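Local coordinates for phospholethanolamine N-methyltransferase 2 (PDB 4KRI), which probably transfers methyl groups from S-adenosylmethionine to methylated phosphoethanolamines, such as phosphomonomethylethanolamine, on the nematode route to phosphocholine, at residues Thr325-Gly330 with Arg345-Lys350; Asn371-Phe376 with Asn421-Phe426; Asn208-Ile213 with Phe294-Ile299. All coordinates share one frame; numbering follows the deposited sequence.

Contact 1 (Thr325-Gly330 with Arg345-Lys350). With 1SH (2-(methylamino)ethyl dihydrogen phosphate), chain E.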
loop_
_atom_site.group_PDB
_atom_site.type_symbol
_atom_site.label_atom_id
_atom_site.label_comp_id
_atom_site.label_asym_id
_atom_site.label_seq_id
_atom_site.Cartn_x
_atom_site.Cartn_y
_atom_site.Cartn_z
ATOM N N THR A 325 13.507 -9.551 2.656
ATOM C CA THR A 325 13.343 -10.928 3.112
ATOM C C THR A 325 12.039 -11.443 2.531
ATOM O O THR A 325 11.118 -10.675 2.323
ATOM C CB THR A 325 13.350 -11.084 4.657
ATOM O OG1 THR A 325 12.133 -10.552 5.204
ATOM C CG2 THR A 325 14.556 -10.372 5.276
ATOM N N MET A 326 11.964 -12.745 2.247
ATOM C CA MET A 326 10.765 -13.265 1.599
ATOM C C MET A 326 10.615 -14.749 1.870
ATOM O O MET A 326 11.604 -15.431 2.122
ATOM C CB MET A 326 10.854 -13.031 0.084
ATOM C CG MET A 326 11.986 -13.814 -0.561
ATOM S SD MET A 326 12.538 -13.298 -2.214
ATOM C CE MET A 326 14.198 -12.739 -1.812
ATOM N N TYR A 327 9.387 -15.256 1.811
ATOM C CA TYR A 327 9.206 -16.707 1.708
ATOM C C TYR A 327 9.748 -17.108 0.344
ATOM O O TYR A 327 9.516 -16.400 -0.642
ATOM C CB TYR A 327 7.719 -17.086 1.786
ATOM C CG TYR A 327 7.070 -17.017 3.163
ATOM C CD1 TYR A 327 7.792 -16.658 4.293
ATOM C CD2 TYR A 327 5.718 -17.336 3.325
ATOM C CE1 TYR A 327 7.177 -16.600 5.554
ATOM C CE2 TYR A 327 5.104 -17.302 4.577
ATOM C CZ TYR A 327 5.836 -16.932 5.684
ATOM O OH TYR A 327 5.216 -16.895 6.920
ATOM N N GLY A 328 10.468 -18.226 0.281
ATOM C CA GLY A 328 10.943 -18.755 -0.988
ATOM C C GLY A 328 10.725 -20.251 -1.073
ATOM O O GLY A 328 10.214 -20.867 -0.135
ATOM N N VAL A 329 11.105 -20.843 -2.199
ATOM C CA VAL A 329 10.982 -22.291 -2.345
ATOM C C VAL A 329 12.368 -22.926 -2.251
ATOM O O VAL A 329 13.355 -22.371 -2.753
ATOM C CB VAL A 329 10.263 -22.679 -3.657
ATOM C CG1 VAL A 329 10.998 -22.133 -4.869
ATOM C CG2 VAL A 329 10.093 -24.190 -3.759
ATOM N N GLY A 330 12.436 -24.070 -1.573
ATOM C CA GLY A 330 13.682 -24.780 -1.369
ATOM C C GLY A 330 13.950 -25.757 -2.494
ATOM O O GLY A 330 13.350 -25.667 -3.572
ATOM N N ARG A 345 -2.640 -19.543 -0.975
ATOM C CA ARG A 345 -2.085 -18.232 -0.621
ATOM C C ARG A 345 -1.815 -17.391 -1.864
ATOM O O ARG A 345 -1.630 -16.172 -1.771
ATOM C CB ARG A 345 -0.764 -18.389 0.150
ATOM C CG ARG A 345 -0.888 -19.022 1.534
ATOM C CD ARG A 345 -1.475 -18.014 2.520
ATOM N NE ARG A 345 -1.232 -18.367 3.919
ATOM C CZ ARG A 345 -2.027 -19.158 4.639
ATOM N NH1 ARG A 345 -3.112 -19.702 4.095
ATOM N NH2 ARG A 345 -1.733 -19.414 5.904
ATOM N N GLN A 346 -1.796 -18.055 -3.018
ATOM C CA GLN A 346 -1.330 -17.463 -4.271
ATOM C C GLN A 346 0.083 -16.889 -4.183
ATOM O O GLN A 346 0.374 -15.829 -4.748
ATOM C CB GLN A 346 -2.313 -16.400 -4.765
ATOM C CG GLN A 346 -3.704 -16.952 -4.960
ATOM C CD GLN A 346 -4.259 -16.600 -6.313
ATOM O OE1 GLN A 346 -5.048 -15.661 -6.449
ATOM N NE2 GLN A 346 -3.835 -17.342 -7.336
ATOM N N TYR A 347 0.973 -17.602 -3.502
ATOM C CA TYR A 347 2.369 -17.183 -3.473
ATOM C C TYR A 347 3.069 -17.522 -4.783
ATOM O O TYR A 347 2.839 -18.589 -5.368
ATOM C CB TYR A 347 3.119 -17.858 -2.331
ATOM C CG TYR A 347 2.741 -17.383 -0.943
ATOM C CD1 TYR A 347 2.200 -16.126 -0.728
ATOM C CD2 TYR A 347 2.945 -18.205 0.153
ATOM C CE1 TYR A 347 1.868 -15.708 0.565
ATOM C CE2 TYR A 347 2.621 -17.807 1.429
ATOM C CZ TYR A 347 2.082 -16.561 1.635
ATOM O OH TYR A 347 1.771 -16.188 2.926
ATOM N N TYR A 348 3.924 -16.605 -5.232
ATOM C CA TYR A 348 4.797 -16.848 -6.379
ATOM C C TYR A 348 6.218 -16.986 -5.857
ATOM O O TYR A 348 6.959 -16.002 -5.763
ATOM C CB TYR A 348 4.678 -15.697 -7.394
ATOM C CG TYR A 348 3.316 -15.660 -8.046
ATOM C CD1 TYR A 348 3.026 -16.483 -9.120
ATOM C CD2 TYR A 348 2.310 -14.841 -7.556
ATOM C CE1 TYR A 348 1.781 -16.474 -9.709
ATOM C CE2 TYR A 348 1.059 -14.827 -8.143
ATOM C CZ TYR A 348 0.805 -15.642 -9.220
ATOM O OH TYR A 348 -0.433 -15.640 -9.820
ATOM N N LEU A 349 6.593 -18.207 -5.485
ATOM C CA LEU A 349 7.887 -18.423 -4.824
ATOM C C LEU A 349 9.055 -18.611 -5.783
ATOM O O LEU A 349 8.929 -19.250 -6.838
ATOM C CB LEU A 349 7.825 -19.631 -3.888
ATOM C CG LEU A 349 6.741 -19.611 -2.814
ATOM C CD1 LEU A 349 6.716 -20.963 -2.097
ATOM C CD2 LEU A 349 6.957 -18.457 -1.832
ATOM N N LYS A 350 10.200 -18.065 -5.386
ATOM C CA LYS A 350 11.445 -18.219 -6.129
ATOM C C LYS A 350 12.517 -18.771 -5.204
ATOM O O LYS A 350 12.367 -18.722 -3.978
ATOM C CB LYS A 350 11.916 -16.860 -6.645
ATOM C CG LYS A 350 10.940 -16.147 -7.549
ATOM C CD LYS A 350 11.528 -16.005 -8.928
ATOM C CE LYS A 350 10.973 -14.800 -9.651
ATOM N NZ LYS A 350 9.542 -14.946 -10.028
HETATM O O4 1SH E . 2.823 -17.840 7.064
HETATM P P1 1SH E . 1.569 -17.344 6.348
HETATM O O1 1SH E . 1.413 -17.954 5.012
HETATM O O3 1SH E . 0.307 -17.664 7.236
HETATM O O2 1SH E . 1.706 -15.780 6.137
HETATM C C1 1SH E . 1.986 -15.015 7.190
HETATM C C2 1SH E . 2.323 -13.561 6.886
HETATM N N1 1SH E . 3.533 -13.307 6.155
HETATM C C3 1SH E . 3.563 -11.925 5.838
HETATM O O HOH W 1 10.264 -15.970 -3.315
#
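Tyr347 and Tyr327 meet beside the phosphate of phosphomonomethylethanolamine, where the loop after helix 336-345 crosses the C-terminal end of strand 320-329 in a Rossmann-like methyltransferase domain. Arg345, the first residue of 345-350, bends at chi2 (-75°) and turns its guanidinium edge to the phosphate: NE donates to 1SH O1 and NH2 to 1SH O3. Gln346, with positive phi, is the C-prime residue of a Schellman motif that ends the helix and sends the chain on toward the strand. Tyr347 lays a ring face under the CB of Arg345 and gives its hydroxyl to the oxygen that NE holds, Tyr347 OH to 1SH O1 being 2.8 Å. Its CE2 comes within 3.7 Å of Tyr327 CD2 at the Tyr327 ring edge, the planes 83° apart. Leu349 sets CD2 3.5 Å from Tyr327 O, while its CB lies against Val329 CB. At Lys350 the backbone takes over: Val329 N donates to Lys350 O over 3.0 Å, and a water links Tyr327 O to Lys350 N. Strand and loop thus both supply phosphate ligands; Tyr327 OH donates to 1SH O4 over 2.6 Å.

Contact 2 (Asn371-Phe376 with Asn421-Phe426)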
loop_
_atom_site.group_PDB
_atom_site.type_symbol
_atom_site.label_atom_id
_atom_site.label_comp_id
_atom_site.label_asym_id
_atom_site.label_seq_id
_atom_site.Cartn_x
_atom_site.Cartn_y
_atom_site.Cartn_z
ATOM N N ASN A 371 20.219 -18.085 2.777
ATOM C CA ASN A 371 19.135 -18.966 3.159
ATOM C C ASN A 371 18.978 -18.916 4.676
ATOM O O ASN A 371 19.781 -19.497 5.400
ATOM C CB ASN A 371 19.437 -20.399 2.698
ATOM C CG ASN A 371 18.362 -21.387 3.110
ATOM O OD1 ASN A 371 17.321 -21.004 3.646
ATOM N ND2 ASN A 371 18.605 -22.670 2.850
ATOM N N MET A 372 17.951 -18.211 5.154
ATOM C CA MET A 372 17.748 -18.031 6.592
ATOM C C MET A 372 16.737 -19.009 7.151
ATOM O O MET A 372 16.177 -18.794 8.229
ATOM C CB MET A 372 17.291 -16.601 6.901
ATOM C CG MET A 372 18.252 -15.545 6.445
ATOM S SD MET A 372 17.728 -13.892 7.006
ATOM C CE MET A 372 16.057 -13.740 6.335
ATOM N N THR A 373 16.500 -20.092 6.421
ATOM C CA THR A 373 15.527 -21.078 6.862
ATOM C C THR A 373 15.777 -21.631 8.281
ATOM O O THR A 373 14.815 -21.845 9.026
ATOM C CB THR A 373 15.373 -22.195 5.826
ATOM O OG1 THR A 373 15.049 -21.601 4.563
ATOM C CG2 THR A 373 14.278 -23.163 6.231
ATOM N N PRO A 374 17.053 -21.840 8.676
ATOM C CA PRO A 374 17.225 -22.311 10.056
ATOM C C PRO A 374 16.735 -21.329 11.119
ATOM O O PRO A 374 16.222 -21.780 12.143
ATOM C CB PRO A 374 18.740 -22.501 10.172
ATOM C CG PRO A 374 19.168 -22.845 8.775
ATOM C CD PRO A 374 18.307 -21.964 7.904
ATOM N N ARG A 375 16.893 -20.026 10.895
ATOM C CA ARG A 375 16.329 -19.043 11.815
ATOM C C ARG A 375 14.793 -19.058 11.766
ATOM O O ARG A 375 14.135 -18.955 12.796
ATOM C CB ARG A 375 16.871 -17.640 11.500
ATOM C CG ARG A 375 16.280 -16.538 12.369
ATOM C CD ARG A 375 16.624 -16.703 13.841
ATOM N NE ARG A 375 15.944 -15.678 14.634
ATOM C CZ ARG A 375 15.375 -15.894 15.816
ATOM N NH1 ARG A 375 15.402 -17.103 16.358
ATOM N NH2 ARG A 375 14.773 -14.896 16.453
ATOM N N PHE A 376 14.236 -19.194 10.567
ATOM C CA PHE A 376 12.792 -19.273 10.382
ATOM C C PHE A 376 12.225 -20.413 11.223
ATOM O O PHE A 376 11.198 -20.252 11.884
ATOM C CB PHE A 376 12.477 -19.500 8.901
ATOM C CG PHE A 376 11.013 -19.396 8.555
ATOM C CD1 PHE A 376 10.225 -18.384 9.080
ATOM C CD2 PHE A 376 10.436 -20.299 7.674
ATOM C CE1 PHE A 376 8.883 -18.289 8.751
ATOM C CE2 PHE A 376 9.090 -20.201 7.336
ATOM C CZ PHE A 376 8.319 -19.196 7.878
ATOM N N ASN A 421 10.760 -27.570 1.358
ATOM C CA ASN A 421 9.873 -26.911 0.411
ATOM C C ASN A 421 9.861 -25.408 0.713
ATOM O O ASN A 421 10.097 -24.579 -0.164
ATOM C CB ASN A 421 8.447 -27.453 0.528
ATOM C CG ASN A 421 8.301 -28.905 0.046
ATOM O OD1 ASN A 421 7.180 -29.401 -0.056
ATOM N ND2 ASN A 421 9.415 -29.578 -0.252
ATOM N N HIS A 422 9.598 -25.079 1.975
ATOM C CA HIS A 422 9.437 -23.694 2.428
ATOM C C HIS A 422 10.783 -23.164 2.912
ATOM O O HIS A 422 11.376 -23.727 3.827
ATOM C CB HIS A 422 8.427 -23.679 3.582
ATOM C CG HIS A 422 7.891 -22.328 3.923
ATOM N ND1 HIS A 422 6.613 -22.131 4.403
ATOM C CD2 HIS A 422 8.467 -21.097 3.882
ATOM C CE1 HIS A 422 6.420 -20.846 4.631
ATOM N NE2 HIS A 422 7.527 -20.199 4.324
ATOM N N ASN A 423 11.269 -22.085 2.301
ATOM C CA ASN A 423 12.493 -21.447 2.763
ATOM C C ASN A 423 12.236 -19.987 3.135
ATOM O O ASN A 423 11.235 -19.393 2.720
ATOM C CB ASN A 423 13.590 -21.509 1.683
ATOM C CG ASN A 423 14.325 -22.840 1.644
ATOM O OD1 ASN A 423 13.871 -23.841 2.210
ATOM N ND2 ASN A 423 15.466 -22.860 0.964
ATOM N N TRP A 424 13.146 -19.407 3.913
ATOM C CA TRP A 424 13.029 -17.996 4.284
ATOM C C TRP A 424 14.308 -17.336 3.814
ATOM O O TRP A 424 15.387 -17.609 4.356
ATOM C CB TRP A 424 12.856 -17.831 5.795
ATOM C CG TRP A 424 12.515 -16.406 6.200
ATOM C CD1 TRP A 424 11.682 -15.548 5.539
ATOM C CD2 TRP A 424 13.030 -15.676 7.329
ATOM N NE1 TRP A 424 11.627 -14.339 6.203
ATOM C CE2 TRP A 424 12.454 -14.392 7.299
ATOM C CE3 TRP A 424 13.922 -15.991 8.364
ATOM C CZ2 TRP A 424 12.736 -13.417 8.265
ATOM C CZ3 TRP A 424 14.201 -15.025 9.328
ATOM C CH2 TRP A 424 13.612 -13.751 9.267
ATOM N N ASN A 425 14.196 -16.496 2.784
ATOM C CA ASN A 425 15.364 -15.990 2.071
ATOM C C ASN A 425 15.659 -14.510 2.304
ATOM O O ASN A 425 14.743 -13.718 2.505
ATOM C CB ASN A 425 15.203 -16.236 0.570
ATOM C CG ASN A 425 15.308 -17.706 0.209
ATOM O OD1 ASN A 425 15.940 -18.486 0.924
ATOM N ND2 ASN A 425 14.708 -18.085 -0.916
ATOM N N PHE A 426 16.944 -14.166 2.246
ATOM C CA PHE A 426 17.442 -12.803 2.408
ATOM C C PHE A 426 18.138 -12.374 1.113
ATOM O O PHE A 426 18.880 -13.153 0.508
ATOM C CB PHE A 426 18.448 -12.783 3.564
ATOM C CG PHE A 426 19.194 -11.478 3.721
ATOM C CD1 PHE A 426 18.728 -10.513 4.592
ATOM C CD2 PHE A 426 20.377 -11.241 3.031
ATOM C CE1 PHE A 426 19.407 -9.314 4.751
ATOM C CE2 PHE A 426 21.064 -10.052 3.180
ATOM C CZ PHE A 426 20.578 -9.083 4.043
#
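Met372 and Trp424 make the tight half of this contact. The methionine chain is extended as far as SD and then folds at chi3 (-56°), which sets the CE methyl 3.5 Å from the centroid of the Trp424 six-membered ring and almost on the ring normal, a CH-pi contact. The sulfur stands farther off above the same face, in a Met-aromatic contact, and SD also lies 3.7 Å from Phe426 CB. Phe376 comes to the opposite face of the indole: its CB meets Trp424 CB at 3.5 Å, and its ring reaches on until CE2 sits over a face of the His422 imidazole, 3.4 Å from NE2. Phe376, His422 and Trp424 form an aromatic cluster, the Phe376 ring inclined to both of the others. Trp424 NE1 is tied to Asp297, which lines the substrate pocket.

Here strand 367-371 pairs antiparallel with strand 422-430 and hands over to helix 373-389, with Met372 at the N-cap position. Asn371 and Asn425 make a non-hydrogen-bonded pair, and beside it Met372 N donates to Trp424 O over 2.8 Å. Thr373 OG1 accepts from Trp424 N at 3.0 Å.

Away from the rings the contact thins toward solvent at Asn371, an exposed residue whose amide only skirts Asn423 and Asn425. Its OD1 turns back on its own chain and takes two donors: Thr373 N, at 3.0 Å in an Asx turn, stands above the carbonyl plane, while the Thr373 hydroxyl comes in that plane. The threonine oxygen linked to the strand is thus also held from the Asn371 side. Arg375 brushes the indole edge with CG, while its NE goes to Gln209.

Contact 3 (Asn208-Ile213 with Phe294-Ile299). With SAH (S-adenosyl-L-homocysteine), chain D.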
loop_
_atom_site.group_PDB
_atom_site.type_symbol
_atom_site.label_atom_id
_atom_site.label_comp_id
_atom_site.label_asym_id
_atom_site.label_seq_id
_atom_site.Cartn_x
_atom_site.Cartn_y
_atom_site.Cartn_z
ATOM N N ASN A 208 12.070 -7.776 17.703
ATOM C CA ASN A 208 13.476 -8.136 17.822
ATOM C C ASN A 208 14.053 -8.637 16.506
ATOM O O ASN A 208 15.207 -8.356 16.177
ATOM C CB ASN A 208 13.681 -9.196 18.903
ATOM C CG ASN A 208 13.490 -8.650 20.296
ATOM O OD1 ASN A 208 13.667 -7.453 20.531
ATOM N ND2 ASN A 208 13.147 -9.525 21.235
ATOM N N GLN A 209 13.264 -9.393 15.751
ATOM C CA GLN A 209 13.793 -9.945 14.510
ATOM C C GLN A 209 13.910 -8.856 13.463
ATOM O O GLN A 209 14.892 -8.803 12.724
ATOM C CB GLN A 209 12.929 -11.086 13.977
ATOM C CG GLN A 209 13.490 -11.731 12.714
ATOM C CD GLN A 209 14.826 -12.440 12.946
ATOM O OE1 GLN A 209 14.986 -13.180 13.913
ATOM N NE2 GLN A 209 15.785 -12.221 12.045
ATOM N N ASN A 210 12.911 -7.990 13.389
ATOM C CA ASN A 210 12.992 -6.909 12.420
ATOM C C ASN A 210 14.184 -5.995 12.686
ATOM O O ASN A 210 14.805 -5.485 11.750
ATOM C CB ASN A 210 11.696 -6.111 12.351
ATOM C CG ASN A 210 11.591 -5.325 11.072
ATOM O OD1 ASN A 210 11.448 -5.908 9.993
ATOM N ND2 ASN A 210 11.703 -4.006 11.171
ATOM N N LEU A 211 14.530 -5.804 13.953
ATOM C CA LEU A 211 15.677 -4.958 14.266
ATOM C C LEU A 211 16.967 -5.608 13.774
ATOM O O LEU A 211 17.857 -4.935 13.253
ATOM C CB LEU A 211 15.769 -4.688 15.770
ATOM C CG LEU A 211 16.902 -3.763 16.207
ATOM C CD1 LEU A 211 16.676 -2.359 15.648
ATOM C CD2 LEU A 211 17.009 -3.723 17.721
ATOM N N ALA A 212 17.065 -6.921 13.942
ATOM C CA ALA A 212 18.240 -7.656 13.488
ATOM C C ALA A 212 18.375 -7.550 11.967
ATOM O O ALA A 212 19.476 -7.391 11.449
ATOM C CB ALA A 212 18.157 -9.113 13.932
ATOM N N ILE A 213 17.248 -7.615 11.258
ATOM C CA ILE A 213 17.260 -7.480 9.801
ATOM C C ILE A 213 17.663 -6.068 9.367
ATOM O O ILE A 213 18.477 -5.902 8.455
ATOM C CB ILE A 213 15.893 -7.863 9.205
ATOM C CG1 ILE A 213 15.603 -9.323 9.547
ATOM C CG2 ILE A 213 15.857 -7.651 7.700
ATOM C CD1 ILE A 213 14.381 -9.855 8.911
ATOM N N PHE A 294 13.295 -1.255 1.478
ATOM C CA PHE A 294 13.219 -2.378 2.396
ATOM C C PHE A 294 11.924 -3.108 2.124
ATOM O O PHE A 294 10.881 -2.475 1.977
ATOM C CB PHE A 294 13.194 -1.823 3.825
ATOM C CG PHE A 294 13.134 -2.884 4.898
ATOM C CD1 PHE A 294 14.125 -3.847 4.999
ATOM C CD2 PHE A 294 12.103 -2.889 5.830
ATOM C CE1 PHE A 294 14.083 -4.813 6.002
ATOM C CE2 PHE A 294 12.049 -3.855 6.838
ATOM C CZ PHE A 294 13.046 -4.811 6.929
ATOM N N SER A 295 11.954 -4.434 2.077
ATOM C CA SER A 295 10.703 -5.164 1.940
ATOM C C SER A 295 10.763 -6.393 2.799
ATOM O O SER A 295 11.604 -7.258 2.592
ATOM C CB SER A 295 10.423 -5.540 0.491
ATOM O OG SER A 295 9.160 -6.187 0.419
ATOM N N ARG A 296 9.874 -6.469 3.780
ATOM C CA ARG A 296 9.949 -7.555 4.752
ATOM C C ARG A 296 8.788 -8.539 4.595
ATOM O O ARG A 296 7.651 -8.233 4.978
ATOM C CB ARG A 296 9.960 -6.926 6.146
ATOM C CG ARG A 296 10.076 -7.910 7.268
ATOM C CD ARG A 296 11.486 -8.445 7.446
ATOM N NE ARG A 296 11.334 -9.760 8.050
ATOM C CZ ARG A 296 11.105 -9.942 9.345
ATOM N NH1 ARG A 296 11.086 -8.891 10.159
ATOM N NH2 ARG A 296 10.917 -11.161 9.825
ATOM N N ASP A 297 9.082 -9.685 3.982
ATOM C CA ASP A 297 8.150 -10.796 3.855
ATOM C C ASP A 297 6.881 -10.411 3.101
ATOM O O ASP A 297 5.768 -10.796 3.467
ATOM C CB ASP A 297 7.884 -11.402 5.242
ATOM C CG ASP A 297 9.167 -11.879 5.900
ATOM O OD1 ASP A 297 10.062 -12.366 5.167
ATOM O OD2 ASP A 297 9.312 -11.738 7.126
ATOM N N CYS A 298 7.092 -9.675 2.011
ATOM C CA CYS A 298 6.026 -9.207 1.138
ATOM C C CYS A 298 6.090 -9.854 -0.242
ATOM O O CYS A 298 5.059 -10.242 -0.799
ATOM C CB CYS A 298 6.131 -7.680 0.984
ATOM S SG CYS A 298 5.338 -6.967 -0.494
ATOM N N ILE A 299 7.286 -9.978 -0.807
ATOM C CA ILE A 299 7.337 -10.188 -2.254
ATOM C C ILE A 299 6.977 -11.587 -2.732
ATOM O O ILE A 299 6.841 -11.794 -3.927
ATOM C CB ILE A 299 8.637 -9.664 -2.930
ATOM C CG1 ILE A 299 9.820 -10.586 -2.661
ATOM C CG2 ILE A 299 8.929 -8.225 -2.494
ATOM C CD1 ILE A 299 10.989 -10.356 -3.638
HETATM N N SAH D . 6.356 -5.690 6.188
HETATM C CA SAH D . 5.283 -5.864 7.201
HETATM C CB SAH D . 4.033 -6.568 6.543
HETATM C CG SAH D . 4.192 -8.018 6.098
HETATM S SD SAH D . 2.685 -8.674 5.314
HETATM C C SAH D . 5.789 -6.530 8.419
HETATM O O SAH D . 6.979 -6.787 8.533
HETATM O OXT SAH D . 5.060 -6.609 9.395
HETATM C "C5'" SAH D . 2.843 -8.439 3.534
HETATM C "C4'" SAH D . 2.268 -7.241 3.023
HETATM O "O4'" SAH D . 2.668 -7.091 1.635
HETATM C "C3'" SAH D . 0.790 -7.342 2.994
HETATM O "O3'" SAH D . 0.255 -6.308 3.791
HETATM C "C2'" SAH D . 0.406 -7.160 1.594
HETATM O "O2'" SAH D . -0.780 -6.416 1.443
HETATM C "C1'" SAH D . 1.593 -6.458 1.019
HETATM N N9 SAH D . 1.661 -6.545 -0.481
HETATM C C8 SAH D . 1.632 -7.667 -1.235
HETATM N N7 SAH D . 1.788 -7.313 -2.515
HETATM C C5 SAH D . 1.936 -5.973 -2.579
HETATM C C6 SAH D . 2.128 -5.079 -3.640
HETATM N N6 SAH D . 2.194 -5.514 -4.945
HETATM N N1 SAH D . 2.239 -3.765 -3.345
HETATM C C2 SAH D . 2.176 -3.321 -2.085
HETATM N N3 SAH D . 2.000 -4.156 -1.045
HETATM C C4 SAH D . 1.864 -5.477 -1.265
#
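With CG anti to the backbone N and a bend at chi2 (77°), Arg296 sends its guanidinium from the end of strand 290-296 toward helix 206-215, while Asn210, its CG opposite the backbone N (chi1 -161°), holds its amide out to meet it. The side chains run past one another head to tail, amide and guanidinium lying almost in one plane. Arg296 NH1 donates to Asn210 OD1 at 3.0 Å, in the plane of both groups and on a lone pair of the oxygen. Ile213 approaches from another direction: CD1 lies over one face of the guanidinium, 3.2 Å from NE, and CG2 touches the edge of the Phe294 ring, 3.8 Å from CE1. Asn210 OD1 also stands at that ring edge, 3.6 Å from Phe294 CZ.

Against the Rossmann-like sheet, helix 208-213 runs roughly antiparallel to strand 294-296, 146° between their directions and the axes 11.0 Å apart, just where the strand runs out into the cofactor site. There Arg296 O accepts from the amino group of S-adenosylhomocysteine, SAH N lying 3.1 Å away. The same residue thus faces the helix with its side chain and the cofactor with its backbone.

Several partners fix the guanidinium's rotation. NE forms a salt bridge with Asp297 OD2 at 3.0 Å, NH2 bonds Pro204 O, and NH1 has Asn210. The Asn210 amide is set in turn by Gln239, which takes a hydrogen bond from ND2.

Along the chain contact 3 closes before contact 1 opens, and contact 1 before contact 2. In the sheet, strand 320-329 is the middle one of three, with strand 290-296 parallel to it and strand 422-430 antiparallel. The centre of contact 1 is about 10 Å from that of contact 2 and about 15 Å from that of contact 3, while the centres of contacts 2 and 3 are about 13 Å apart. Asp297 joins all three: its OD1 accepts from Thr325 OG1 at 2.8 Å and Trp424 NE1 at 2.7 Å. Contact 3 borders the S-adenosylhomocysteine site and contact 1 the substrate phosphate, so adjoining strands bring donor and acceptor pockets together.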